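Local coordinates for protein N-acetylgalactosaminyltransferase 7 (Homo sapiens, PDB 6IWR) that belongs to the polypeptide GalNAc-transferase family, joining a GT-A type glycosyltransferase domain to a ricin-type beta-trefoil lectin domain, at residues A[96-101]-A[116-121]; A[276-281]-A[379-384]; A[161-166]-A[196-201]; A[268-273]-A[326-331]. All coordinates share one frame; numbering follows the deposited sequence.

Interaction 1: residues A[96-101]-A[116-121]; sequences LVLGPE and NMVASD
Leu-98 and Val-118 lie alongside each other with their side chains running in opposite directions, so that each passes the flank of the other. Their nearest atoms are Leu-98 CD1 and Val-118 CG2, in van der Waals contact. The same methyl of Leu-98 also reaches Ala-119, lying 4.0 Å from Ala-119 CB. Leu-98 gets there with CG beside its backbone N (chi1 -69°) and the chain extended beyond, which carries one methyl forward to the helix surface. Two residues earlier, Leu-96 takes the other course: CG swings beside its own carbonyl carbon (chi1 -152°), and CD1 comes 3.7 Å from Ala-119 O and 4.3 Å from Ala-119 CB. Ala-119 is therefore approached by two leucine methyls from the loop. The example illustrates how an irregular strip of chain can be pinned against the first turn of a helix, here helix 117-122, with Asn-116 at its N-cap and Ser-120 N bonded to Asn-116 O at 3.1 Å. Ile-106 of helix 103-113, which joins the two segments along the chain, packs on both Leu-98 and Val-118. Ser-120 points away from the loop and faces helix 160-173, where its side chain touches Thr-162, while Val-97 turns away from the helix and packs on Cys-502 of the second subunit.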
loop_
_atom_site.group_PDB
_atom_site.type_symbol
_atom_site.label_atom_id
_atom_site.label_comp_id
_atom_site.label_asym_id
_atom_site.label_seq_id
_atom_site.Cartn_x
_atom_site.Cartn_y
_atom_site.Cartn_z
ATOM N N LEU A 96 -23.134 0.560 -11.147
ATOM C CA LEU A 96 -23.392 -0.840 -11.444
ATOM C C LEU A 96 -22.661 -1.696 -10.414
ATOM O O LEU A 96 -21.458 -1.951 -10.546
ATOM C CB LEU A 96 -22.918 -1.174 -12.848
ATOM C CG LEU A 96 -23.640 -2.298 -13.581
ATOM C CD1 LEU A 96 -22.707 -2.886 -14.632
ATOM C CD2 LEU A 96 -24.152 -3.365 -12.640
ATOM N N VAL A 97 -23.406 -2.168 -9.419
ATOM C CA VAL A 97 -22.868 -2.916 -8.298
ATOM C C VAL A 97 -23.131 -4.394 -8.570
ATOM O O VAL A 97 -24.273 -4.786 -8.813
ATOM C CB VAL A 97 -23.500 -2.432 -6.979
ATOM C CG1 VAL A 97 -22.925 -3.156 -5.777
ATOM C CG2 VAL A 97 -23.286 -0.933 -6.824
ATOM N N LEU A 98 -22.079 -5.221 -8.553
ATOM C CA LEU A 98 -22.101 -6.635 -8.934
ATOM C C LEU A 98 -21.786 -7.561 -7.756
ATOM O O LEU A 98 -21.760 -7.137 -6.600
ATOM C CB LEU A 98 -21.097 -6.868 -10.065
ATOM C CG LEU A 98 -21.387 -6.274 -11.442
ATOM C CD1 LEU A 98 -20.393 -6.810 -12.470
ATOM C CD2 LEU A 98 -22.816 -6.564 -11.869
ATOM N N GLY A 99 -21.489 -8.821 -8.072
ATOM C CA GLY A 99 -20.945 -9.782 -7.134
ATOM C C GLY A 99 -21.955 -10.059 -6.058
ATOM O O GLY A 99 -23.041 -9.475 -6.057
ATOM N N PRO A 100 -21.625 -10.948 -5.112
ATOM C CA PRO A 100 -20.331 -11.615 -5.057
ATOM C C PRO A 100 -20.216 -12.779 -6.027
ATOM O O PRO A 100 -19.160 -13.395 -6.098
ATOM C CB PRO A 100 -20.273 -12.139 -3.622
ATOM C CG PRO A 100 -21.707 -12.125 -3.118
ATOM C CD PRO A 100 -22.582 -11.589 -4.198
ATOM N N GLU A 101 -21.296 -13.129 -6.727
ATOM C CA GLU A 101 -21.166 -14.210 -7.691
ATOM C C GLU A 101 -20.205 -13.840 -8.803
ATOM O O GLU A 101 -19.725 -14.722 -9.515
ATOM C CB GLU A 101 -22.515 -14.576 -8.294
ATOM C CG GLU A 101 -23.094 -13.491 -9.135
ATOM C CD GLU A 101 -24.153 -12.713 -8.397
ATOM O OE1 GLU A 101 -25.207 -12.481 -9.016
ATOM O OE2 GLU A 101 -23.945 -12.342 -7.208
ATOM N N ASN A 116 -12.587 -2.720 -13.681
ATOM C CA ASN A 116 -13.576 -3.782 -13.570
ATOM C C ASN A 116 -14.144 -4.008 -14.960
ATOM O O ASN A 116 -15.131 -3.384 -15.345
ATOM C CB ASN A 116 -14.660 -3.365 -12.591
ATOM C CG ASN A 116 -15.625 -4.461 -12.291
ATOM O OD1 ASN A 116 -16.257 -4.456 -11.226
ATOM N ND2 ASN A 116 -15.750 -5.426 -13.207
ATOM N N MET A 117 -13.534 -4.909 -15.732
ATOM C CA MET A 117 -14.015 -5.083 -17.098
ATOM C C MET A 117 -15.283 -5.923 -17.168
ATOM O O MET A 117 -16.032 -5.812 -18.149
ATOM C CB MET A 117 -12.947 -5.700 -17.980
ATOM C CG MET A 117 -11.842 -4.734 -18.336
ATOM S SD MET A 117 -12.333 -3.324 -19.362
ATOM C CE MET A 117 -13.211 -4.181 -20.667
ATOM N N VAL A 118 -15.549 -6.775 -16.169
ATOM C CA VAL A 118 -16.809 -7.504 -16.218
ATOM C C VAL A 118 -17.967 -6.525 -16.110
ATOM O O VAL A 118 -18.946 -6.616 -16.862
ATOM C CB VAL A 118 -16.868 -8.614 -15.147
ATOM C CG1 VAL A 118 -15.482 -8.952 -14.620
ATOM C CG2 VAL A 118 -17.833 -8.270 -14.016
ATOM N N ALA A 119 -17.840 -5.525 -15.233
ATOM C CA ALA A 119 -18.839 -4.465 -15.164
ATOM C C ALA A 119 -18.902 -3.686 -16.475
ATOM O O ALA A 119 -19.976 -3.581 -17.088
ATOM C CB ALA A 119 -18.549 -3.540 -13.988
ATOM N N SER A 120 -17.759 -3.159 -16.946
ATOM C CA SER A 120 -17.781 -2.388 -18.189
ATOM C C SER A 120 -18.419 -3.175 -19.327
ATOM O O SER A 120 -19.162 -2.611 -20.148
ATOM C CB SER A 120 -16.381 -1.955 -18.609
ATOM O OG SER A 120 -16.436 -1.523 -19.956
ATOM N N ASP A 121 -18.132 -4.478 -19.404
ATOM C CA ASP A 121 -18.628 -5.273 -20.521
ATOM C C ASP A 121 -20.149 -5.408 -20.532
ATOM O O ASP A 121 -20.705 -5.750 -21.576
ATOM C CB ASP A 121 -17.987 -6.665 -20.518
ATOM C CG ASP A 121 -16.578 -6.658 -21.061
ATOM O OD1 ASP A 121 -16.078 -5.561 -21.406
ATOM O OD2 ASP A 121 -15.970 -7.754 -21.145
#

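Interaction 2: residues A[276-281]-A[379-384]; sequences NTYEII and GHIYRL
Tyr-278 presents the edge of its ring to Ile-381, whose CD1 lies near the ring plane, 4.2 Å from Tyr-278 CE2. The two side chains meet at a slant, the isoleucine touching with its outermost methyl alone. Ile-381 has CG1 beside its backbone N (chi1 -42°) and an extended chain beyond it, which takes that methyl out to the ring. At its far end the tyrosine is fixed by a hydrogen bond from Tyr-278 OH to the backbone O of Asn-116, and the ring also packs on Ala-119 and Ser-120. A second apolar touch lies further along: Leu-384 CD1 sits 3.9 Å from Asn-276 CB and equally far from Asn-276 N, resting on the base of that residue. Here the general lesson concerns the sheet of a GT-A domain. Strand 264-274 pairs antiparallel with strand 280-281 and parallel with strand 376-382, and the loop 276-279 between the first two of these folds over the end of the third. The side chain of Ile-381 is about 8 Å from a bound manganese ion, and the neighbouring His-380 uses NE2 to bond Asp-241. On the loop, Glu-279 OE2 is hydrogen-bonded to His-573 NE2 of the second subunit.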
loop_
_atom_site.group_PDB
_atom_site.type_symbol
_atom_site.label_atom_id
_atom_site.label_comp_id
_atom_site.label_asym_id
_atom_site.label_seq_id
_atom_site.Cartn_x
_atom_site.Cartn_y
_atom_site.Cartn_z
ATOM N N ASN A 276 -14.734 0.908 -11.021
ATOM C CA ASN A 276 -15.426 -0.271 -10.553
ATOM C C ASN A 276 -16.910 -0.259 -10.905
ATOM O O ASN A 276 -17.410 -1.219 -11.488
ATOM C CB ASN A 276 -15.199 -0.367 -9.048
ATOM C CG ASN A 276 -15.871 -1.541 -8.452
ATOM O OD1 ASN A 276 -15.872 -2.639 -9.031
ATOM N ND2 ASN A 276 -16.491 -1.333 -7.301
ATOM N N THR A 277 -17.621 0.832 -10.609
ATOM C CA THR A 277 -19.064 0.902 -10.778
ATOM C C THR A 277 -19.523 1.835 -11.895
ATOM O O THR A 277 -20.697 1.782 -12.286
ATOM C CB THR A 277 -19.701 1.341 -9.457
ATOM O OG1 THR A 277 -18.978 2.475 -8.937
ATOM C CG2 THR A 277 -19.644 0.177 -8.456
ATOM N N TYR A 278 -18.644 2.705 -12.387
ATOM C CA TYR A 278 -18.777 3.469 -13.613
ATOM C C TYR A 278 -19.715 4.652 -13.507
ATOM O O TYR A 278 -20.071 5.213 -14.542
ATOM C CB TYR A 278 -19.194 2.572 -14.777
ATOM C CG TYR A 278 -18.042 1.701 -15.150
ATOM C CD1 TYR A 278 -17.816 0.511 -14.480
ATOM C CD2 TYR A 278 -17.125 2.102 -16.112
ATOM C CE1 TYR A 278 -16.753 -0.288 -14.791
ATOM C CE2 TYR A 278 -16.049 1.306 -16.425
ATOM C CZ TYR A 278 -15.877 0.115 -15.746
ATOM O OH TYR A 278 -14.814 -0.675 -16.038
ATOM N N GLU A 279 -20.111 5.053 -12.303
ATOM C CA GLU A 279 -20.819 6.316 -12.156
ATOM C C GLU A 279 -19.812 7.449 -12.264
ATOM O O GLU A 279 -18.623 7.264 -12.003
ATOM C CB GLU A 279 -21.571 6.380 -10.821
ATOM C CG GLU A 279 -20.746 6.839 -9.631
ATOM C CD GLU A 279 -19.902 5.720 -9.023
ATOM O OE1 GLU A 279 -19.662 4.707 -9.724
ATOM O OE2 GLU A 279 -19.481 5.844 -7.843
ATOM N N ILE A 280 -20.283 8.623 -12.669
ATOM C CA ILE A 280 -19.394 9.720 -13.039
ATOM C C ILE A 280 -19.532 10.863 -12.041
ATOM O O ILE A 280 -20.615 11.437 -11.876
ATOM C CB ILE A 280 -19.643 10.196 -14.479
ATOM C CG1 ILE A 280 -19.487 9.017 -15.441
ATOM C CG2 ILE A 280 -18.661 11.301 -14.835
ATOM C CD1 ILE A 280 -19.673 9.403 -16.883
ATOM N N ILE A 281 -18.416 11.190 -11.395
ATOM C CA ILE A 281 -18.286 12.154 -10.305
ATOM C C ILE A 281 -17.315 13.247 -10.749
ATOM O O ILE A 281 -16.312 12.943 -11.420
ATOM C CB ILE A 281 -17.757 11.470 -9.034
ATOM C CG1 ILE A 281 -18.438 10.113 -8.788
ATOM C CG2 ILE A 281 -17.811 12.384 -7.870
ATOM C CD1 ILE A 281 -17.537 8.890 -9.256
ATOM N N GLY A 379 -15.309 12.504 -19.041
ATOM C CA GLY A 379 -15.051 11.554 -17.989
ATOM C C GLY A 379 -13.874 10.663 -18.354
ATOM O O GLY A 379 -13.719 10.232 -19.499
ATOM N N HIS A 380 -13.035 10.401 -17.350
ATOM C CA HIS A 380 -11.818 9.613 -17.481
ATOM C C HIS A 380 -11.904 8.528 -16.420
ATOM O O HIS A 380 -12.139 8.834 -15.249
ATOM C CB HIS A 380 -10.569 10.511 -17.300
ATOM C CG HIS A 380 -9.263 9.774 -17.324
ATOM N ND1 HIS A 380 -8.613 9.381 -16.177
ATOM C CD2 HIS A 380 -8.486 9.355 -18.353
ATOM C CE1 HIS A 380 -7.501 8.735 -16.494
ATOM N NE2 HIS A 380 -7.396 8.707 -17.811
ATOM N N ILE A 381 -11.767 7.264 -16.822
ATOM C CA ILE A 381 -11.805 6.187 -15.838
ATOM C C ILE A 381 -10.500 6.164 -15.064
ATOM O O ILE A 381 -9.409 6.208 -15.647
ATOM C CB ILE A 381 -12.033 4.823 -16.492
ATOM C CG1 ILE A 381 -13.097 4.905 -17.579
ATOM C CG2 ILE A 381 -12.399 3.820 -15.410
ATOM C CD1 ILE A 381 -13.228 3.644 -18.376
ATOM N N TYR A 382 -10.598 6.033 -13.752
ATOM C CA TYR A 382 -9.416 6.051 -12.912
ATOM C C TYR A 382 -9.123 4.644 -12.418
ATOM O O TYR A 382 -10.029 3.954 -11.924
ATOM C CB TYR A 382 -9.599 7.040 -11.760
ATOM C CG TYR A 382 -9.320 8.473 -12.219
ATOM C CD1 TYR A 382 -8.018 8.896 -12.474
ATOM C CD2 TYR A 382 -10.361 9.390 -12.426
ATOM C CE1 TYR A 382 -7.745 10.199 -12.895
ATOM C CE2 TYR A 382 -10.099 10.702 -12.850
ATOM C CZ TYR A 382 -8.783 11.100 -13.084
ATOM O OH TYR A 382 -8.495 12.383 -13.505
ATOM N N ARG A 383 -7.858 4.234 -12.560
ATOM C CA ARG A 383 -7.416 2.872 -12.290
ATOM C C ARG A 383 -7.690 2.454 -10.857
ATOM O O ARG A 383 -7.775 3.272 -9.946
ATOM C CB ARG A 383 -5.924 2.720 -12.540
ATOM C CG ARG A 383 -5.573 1.561 -13.434
ATOM C CD ARG A 383 -5.022 2.148 -14.717
ATOM N NE ARG A 383 -5.311 1.372 -15.913
ATOM C CZ ARG A 383 -5.064 1.829 -17.138
ATOM N NH1 ARG A 383 -4.549 3.041 -17.282
ATOM N NH2 ARG A 383 -5.334 1.101 -18.220
ATOM N N LEU A 384 -7.788 1.144 -10.668
ATOM C CA LEU A 384 -8.002 0.528 -9.372
ATOM C C LEU A 384 -6.749 -0.230 -8.971
ATOM O O LEU A 384 -5.964 -0.654 -9.823
ATOM C CB LEU A 384 -9.184 -0.438 -9.419
ATOM C CG LEU A 384 -10.446 0.096 -10.079
ATOM C CD1 LEU A 384 -11.488 -0.995 -10.033
ATOM C CD2 LEU A 384 -10.942 1.326 -9.364
#

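Interaction 3: residues A[161-166]-A[196-201]; sequences STLMRT and EKLDEY
Met-164 doubles back on itself to lay its thioether beside the ring of Tyr-201, a Met-aromatic contact in which the sulfur stands neither over the face nor in the plane. Met-164 SD is 4.9 Å from the ring centroid and 54° off the ring normal. The curl comes from bends at both chi2 and chi3, the latter at -53°, which bring the terminal methyl round so that Met-164 CE is 3.6 Å from Tyr-201 CD2. The two side chains run past each other in opposite senses, and sulfur and methyl both address the same side of the ring, its CD2 and CE2 carbons. In the GT-A fold, helices flank a central sheet with parallel strands; this contact joins helix 160-173 to the short helix 197-201. Closer to the sheet, Leu-163 and Leu-198 cross at about a right angle, their CD2 methyls 4.0 Å apart, and Phe-155 of strand 149-155 packs against both. The polar end of Tyr-201 is tethered separately, its OH hydrogen-bonded to His-168 NE2 one turn further along helix 160-173, so the ring is held by apolar packing along its side and by a bond at its tip. Ile-202 and Trp-205 add to the surroundings of Met-164. Within helix 160-173, Thr-162 O accepts two bonds from one residue, Thr-166 N and Thr-166 OG1 arriving from opposite faces of the carbonyl plane, the hydroxyl at 2.9 Å.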
loop_
_atom_site.group_PDB
_atom_site.type_symbol
_atom_site.label_atom_id
_atom_site.label_comp_id
_atom_site.label_asym_id
_atom_site.label_seq_id
_atom_site.Cartn_x
_atom_site.Cartn_y
_atom_site.Cartn_z
ATOM N N SER A 161 -14.159 -2.931 -24.474
ATOM C CA SER A 161 -15.373 -2.164 -24.275
ATOM C C SER A 161 -15.084 -0.767 -23.753
ATOM O O SER A 161 -15.818 0.168 -24.086
ATOM C CB SER A 161 -16.325 -2.920 -23.340
ATOM O OG SER A 161 -15.874 -2.921 -21.999
ATOM N N THR A 162 -14.029 -0.585 -22.966
ATOM C CA THR A 162 -13.660 0.779 -22.616
ATOM C C THR A 162 -13.168 1.555 -23.841
ATOM O O THR A 162 -13.494 2.733 -24.004
ATOM C CB THR A 162 -12.607 0.776 -21.501
ATOM O OG1 THR A 162 -11.583 -0.178 -21.804
ATOM C CG2 THR A 162 -13.251 0.417 -20.176
ATOM N N LEU A 163 -12.402 0.916 -24.721
ATOM C CA LEU A 163 -11.901 1.606 -25.906
ATOM C C LEU A 163 -13.047 1.988 -26.833
ATOM O O LEU A 163 -13.116 3.127 -27.318
ATOM C CB LEU A 163 -10.893 0.724 -26.649
ATOM C CG LEU A 163 -10.406 1.260 -28.003
ATOM C CD1 LEU A 163 -9.927 2.693 -27.825
ATOM C CD2 LEU A 163 -9.301 0.387 -28.620
ATOM N N MET A 164 -13.968 1.051 -27.075
ATOM C CA MET A 164 -15.009 1.319 -28.056
ATOM C C MET A 164 -16.081 2.238 -27.482
ATOM O O MET A 164 -16.767 2.938 -28.245
ATOM C CB MET A 164 -15.608 0.011 -28.572
ATOM C CG MET A 164 -14.687 -0.820 -29.478
ATOM S SD MET A 164 -13.670 0.069 -30.696
ATOM C CE MET A 164 -14.880 1.023 -31.548
ATOM N N ARG A 165 -16.217 2.293 -26.153
ATOM C CA ARG A 165 -17.178 3.231 -25.581
ATOM C C ARG A 165 -16.673 4.662 -25.701
ATOM O O ARG A 165 -17.468 5.586 -25.917
ATOM C CB ARG A 165 -17.491 2.876 -24.128
ATOM C CG ARG A 165 -18.560 3.771 -23.460
ATOM C CD ARG A 165 -19.368 3.036 -22.344
ATOM N NE ARG A 165 -18.473 2.296 -21.460
ATOM C CZ ARG A 165 -18.475 0.982 -21.277
ATOM N NH1 ARG A 165 -17.567 0.449 -20.464
ATOM N NH2 ARG A 165 -19.373 0.199 -21.870
ATOM N N THR A 166 -15.354 4.870 -25.587
ATOM C CA THR A 166 -14.802 6.195 -25.850
ATOM C C THR A 166 -15.229 6.672 -27.230
ATOM O O THR A 166 -15.820 7.748 -27.391
ATOM C CB THR A 166 -13.278 6.165 -25.791
ATOM O OG1 THR A 166 -12.831 5.455 -24.632
ATOM C CG2 THR A 166 -12.721 7.588 -25.784
ATOM N N GLU A 196 -7.208 -6.897 -35.907
ATOM C CA GLU A 196 -8.054 -7.699 -36.781
ATOM C C GLU A 196 -9.485 -7.661 -36.349
ATOM O O GLU A 196 -10.330 -7.237 -37.100
ATOM C CB GLU A 196 -7.593 -9.148 -36.837
ATOM C CG GLU A 196 -6.508 -9.428 -37.848
ATOM C CD GLU A 196 -5.239 -9.917 -37.193
ATOM O OE1 GLU A 196 -5.313 -10.362 -36.041
ATOM O OE2 GLU A 196 -4.167 -9.857 -37.818
ATOM N N LYS A 197 -9.760 -8.063 -35.123
ATOM C CA LYS A 197 -11.094 -7.920 -34.599
ATOM C C LYS A 197 -11.375 -6.439 -34.593
ATOM O O LYS A 197 -12.449 -6.010 -34.942
ATOM C CB LYS A 197 -11.190 -8.501 -33.199
ATOM C CG LYS A 197 -12.353 -7.974 -32.392
ATOM C CD LYS A 197 -12.296 -8.478 -30.973
ATOM C CE LYS A 197 -13.529 -8.095 -30.176
ATOM N NZ LYS A 197 -14.797 -8.425 -30.861
ATOM N N LEU A 198 -10.372 -5.659 -34.222
ATOM C CA LEU A 198 -10.458 -4.215 -34.260
ATOM C C LEU A 198 -10.542 -3.639 -35.661
ATOM O O LEU A 198 -11.385 -2.815 -35.932
ATOM C CB LEU A 198 -9.267 -3.622 -33.516
ATOM C CG LEU A 198 -9.103 -2.125 -33.313
ATOM C CD1 LEU A 198 -10.359 -1.395 -33.691
ATOM C CD2 LEU A 198 -8.766 -1.838 -31.873
ATOM N N ASP A 199 -9.697 -4.116 -36.564
ATOM C CA ASP A 199 -9.741 -3.665 -37.951
ATOM C C ASP A 199 -11.102 -3.919 -38.566
ATOM O O ASP A 199 -11.662 -3.049 -39.238
ATOM C CB ASP A 199 -8.672 -4.364 -38.766
ATOM C CG ASP A 199 -7.324 -3.856 -38.461
ATOM O OD1 ASP A 199 -7.111 -2.641 -38.631
ATOM O OD2 ASP A 199 -6.483 -4.662 -38.036
ATOM N N GLU A 200 -11.667 -5.100 -38.317
ATOM C CA GLU A 200 -12.935 -5.454 -38.938
ATOM C C GLU A 200 -14.101 -4.694 -38.306
ATOM O O GLU A 200 -14.945 -4.135 -39.021
ATOM C CB GLU A 200 -13.141 -6.964 -38.856
ATOM C CG GLU A 200 -13.836 -7.549 -40.074
ATOM C CD GLU A 200 -13.037 -7.365 -41.346
ATOM O OE1 GLU A 200 -11.781 -7.434 -41.302
ATOM O OE2 GLU A 200 -13.682 -7.147 -42.391
ATOM N N TYR A 201 -14.154 -4.636 -36.969
ATOM C CA TYR A 201 -15.227 -3.900 -36.294
ATOM C C TYR A 201 -15.322 -2.467 -36.805
ATOM O O TYR A 201 -16.397 -1.972 -37.164
ATOM C CB TYR A 201 -14.982 -3.891 -34.780
ATOM C CG TYR A 201 -16.039 -3.121 -34.002
ATOM C CD1 TYR A 201 -17.237 -3.744 -33.640
ATOM C CD2 TYR A 201 -15.863 -1.780 -33.659
ATOM C CE1 TYR A 201 -18.221 -3.075 -32.949
ATOM C CE2 TYR A 201 -16.839 -1.107 -32.955
ATOM C CZ TYR A 201 -18.027 -1.770 -32.603
ATOM O OH TYR A 201 -19.030 -1.125 -31.911
#

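Interaction 4: residues A[268-273]-A[326-331]; sequences PLIDVI and AMAGGL
Ile-270 and Leu-331 are brought together by matching torsions: CG1 of Ile-270 and CG of Leu-331 each stand beside their own backbone N, at chi1 -56° and -40°, and each side chain then continues in an extended form. Two outstretched side chains thus meet at a slant. The end of Leu-331 lies in the fork of the isoleucine, with Leu-331 CD1 3.8 Å from Ile-270 CG1 and 4.0 Å from Ile-270 CG2. In return, Ile-270 CD1 reaches back to Leu-331 CG, at 3.8 Å, and touches Ala-328 CB at 4.3 Å. Pro-268, two residues back on the same strand, takes the base of the leucine: the two side chains cross at about a right angle, Pro-268 CG being 4.2 Å from Leu-331 CB. The case shows how a loop entering a sheet can be seated before it becomes a strand. Residues 326-331 lead directly into strand 332-335, which pairs antiparallel with strand 264-274 in the GT-A domain, and their path includes Gly-329, whose backbone angles would press a side chain against the preceding carbonyl O. Leu-331 also rests on Val-378 and Cys-244 from neighbouring strands, with its side chain about 8 Å from a bound manganese ion. Between Pro-268 and Ile-270, Leu-269 turns away from the loop; Asp-271, the next residue along, forms a salt bridge with Arg-377. The contact itself is made by aliphatic carbon, which suggests that it depends on the fit of these side chains rather than on directional bonds.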
loop_
_atom_site.group_PDB
_atom_site.type_symbol
_atom_site.label_atom_id
_atom_site.label_comp_id
_atom_site.label_asym_id
_atom_site.label_seq_id
_atom_site.Cartn_x
_atom_site.Cartn_y
_atom_site.Cartn_z
ATOM N N PRO A 268 -10.985 20.491 -21.531
ATOM C CA PRO A 268 -12.241 20.234 -20.820
ATOM C C PRO A 268 -11.997 19.998 -19.332
ATOM O O PRO A 268 -10.904 19.626 -18.909
ATOM C CB PRO A 268 -12.757 18.958 -21.490
ATOM C CG PRO A 268 -11.472 18.226 -21.845
ATOM C CD PRO A 268 -10.515 19.321 -22.288
ATOM N N LEU A 269 -13.032 20.225 -18.532
ATOM C CA LEU A 269 -12.994 19.744 -17.160
ATOM C C LEU A 269 -13.034 18.219 -17.170
ATOM O O LEU A 269 -13.940 17.610 -17.753
ATOM C CB LEU A 269 -14.157 20.294 -16.341
ATOM C CG LEU A 269 -14.199 21.814 -16.162
ATOM C CD1 LEU A 269 -15.098 22.203 -14.979
ATOM C CD2 LEU A 269 -12.808 22.379 -16.004
ATOM N N ILE A 270 -12.032 17.601 -16.555
ATOM C CA ILE A 270 -11.886 16.155 -16.579
ATOM C C ILE A 270 -12.582 15.593 -15.348
ATOM O O ILE A 270 -12.122 15.817 -14.227
ATOM C CB ILE A 270 -10.413 15.743 -16.608
ATOM C CG1 ILE A 270 -9.705 16.384 -17.805
ATOM C CG2 ILE A 270 -10.298 14.225 -16.681
ATOM C CD1 ILE A 270 -8.278 15.878 -17.986
ATOM N N ASP A 271 -13.666 14.842 -15.561
ATOM C CA ASP A 271 -14.484 14.227 -14.520
ATOM C C ASP A 271 -14.058 12.777 -14.297
ATOM O O ASP A 271 -13.464 12.153 -15.176
ATOM C CB ASP A 271 -15.980 14.261 -14.891
ATOM C CG ASP A 271 -16.581 15.668 -14.850
ATOM O OD1 ASP A 271 -16.102 16.505 -14.046
ATOM O OD2 ASP A 271 -17.531 15.934 -15.631
ATOM N N VAL A 272 -14.421 12.229 -13.130
ATOM C CA VAL A 272 -13.967 10.906 -12.698
ATOM C C VAL A 272 -15.034 9.859 -12.997
ATOM O O VAL A 272 -16.138 9.891 -12.428
ATOM C CB VAL A 272 -13.631 10.877 -11.199
ATOM C CG1 VAL A 272 -13.232 9.464 -10.798
ATOM C CG2 VAL A 272 -12.569 11.882 -10.852
ATOM N N ILE A 273 -14.673 8.894 -13.833
ATOM C CA ILE A 273 -15.483 7.704 -14.064
ATOM C C ILE A 273 -14.964 6.630 -13.123
ATOM O O ILE A 273 -13.788 6.257 -13.178
ATOM C CB ILE A 273 -15.389 7.225 -15.526
ATOM C CG1 ILE A 273 -15.740 8.312 -16.529
ATOM C CG2 ILE A 273 -16.280 6.032 -15.745
ATOM C CD1 ILE A 273 -15.706 7.773 -17.956
ATOM N N ALA A 326 -1.361 25.257 -16.236
ATOM C CA ALA A 326 -0.971 23.970 -16.796
ATOM C C ALA A 326 -2.211 23.098 -17.002
ATOM O O ALA A 326 -3.296 23.392 -16.488
ATOM C CB ALA A 326 0.029 23.259 -15.880
ATOM N N MET A 327 -2.033 22.000 -17.742
ATOM C CA MET A 327 -3.067 20.997 -17.964
ATOM C C MET A 327 -2.630 19.670 -17.347
ATOM O O MET A 327 -1.437 19.418 -17.155
ATOM C CB MET A 327 -3.330 20.822 -19.468
ATOM C CG MET A 327 -2.046 20.409 -20.185
ATOM S SD MET A 327 -2.247 19.601 -21.785
ATOM C CE MET A 327 -2.535 21.044 -22.795
ATOM N N ALA A 328 -3.598 18.810 -17.024
ATOM C CA ALA A 328 -3.232 17.483 -16.538
ATOM C C ALA A 328 -2.439 16.727 -17.592
ATOM O O ALA A 328 -1.454 16.059 -17.270
ATOM C CB ALA A 328 -4.474 16.690 -16.130
ATOM N N GLY A 329 -2.841 16.831 -18.862
ATOM C CA GLY A 329 -2.025 16.336 -19.957
ATOM C C GLY A 329 -2.679 15.395 -20.952
ATOM O O GLY A 329 -2.332 15.406 -22.136
ATOM N N GLY A 330 -3.600 14.555 -20.495
ATOM C CA GLY A 330 -4.184 13.563 -21.378
ATOM C C GLY A 330 -5.171 14.113 -22.393
ATOM O O GLY A 330 -5.176 13.680 -23.548
ATOM N N LEU A 331 -6.010 15.062 -21.971
ATOM C CA LEU A 331 -7.143 15.551 -22.745
ATOM C C LEU A 331 -6.945 17.038 -23.000
ATOM O O LEU A 331 -6.890 17.830 -22.055
ATOM C CB LEU A 331 -8.480 15.316 -22.016
ATOM C CG LEU A 331 -8.739 14.015 -21.236
ATOM C CD1 LEU A 331 -10.187 13.958 -20.671
ATOM C CD2 LEU A 331 -8.399 12.749 -22.008
#

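How the interactions relate
From the N terminus, interaction 1 comes first, closing a short loop around helix 103-113. Interaction 3 follows in series, bringing helix 197-201 back to helix 160-173. Interactions 4 and 2 then cross: 268-273 and 276-281 follow one another, and their partners 326-331 and 379-384 come later in the same order. This pair shares one sheet, with strand 264-274 hydrogen-bonded to strands 280-281 and 376-382. Interaction 1 touches interactions 2 and 3, since helix 117-122 meets both helix 160-173 and the loop of interaction 2. Ile-381 and Thr-162 link interactions 2 and 3, whereas interaction 4 touches neither 1 nor 3.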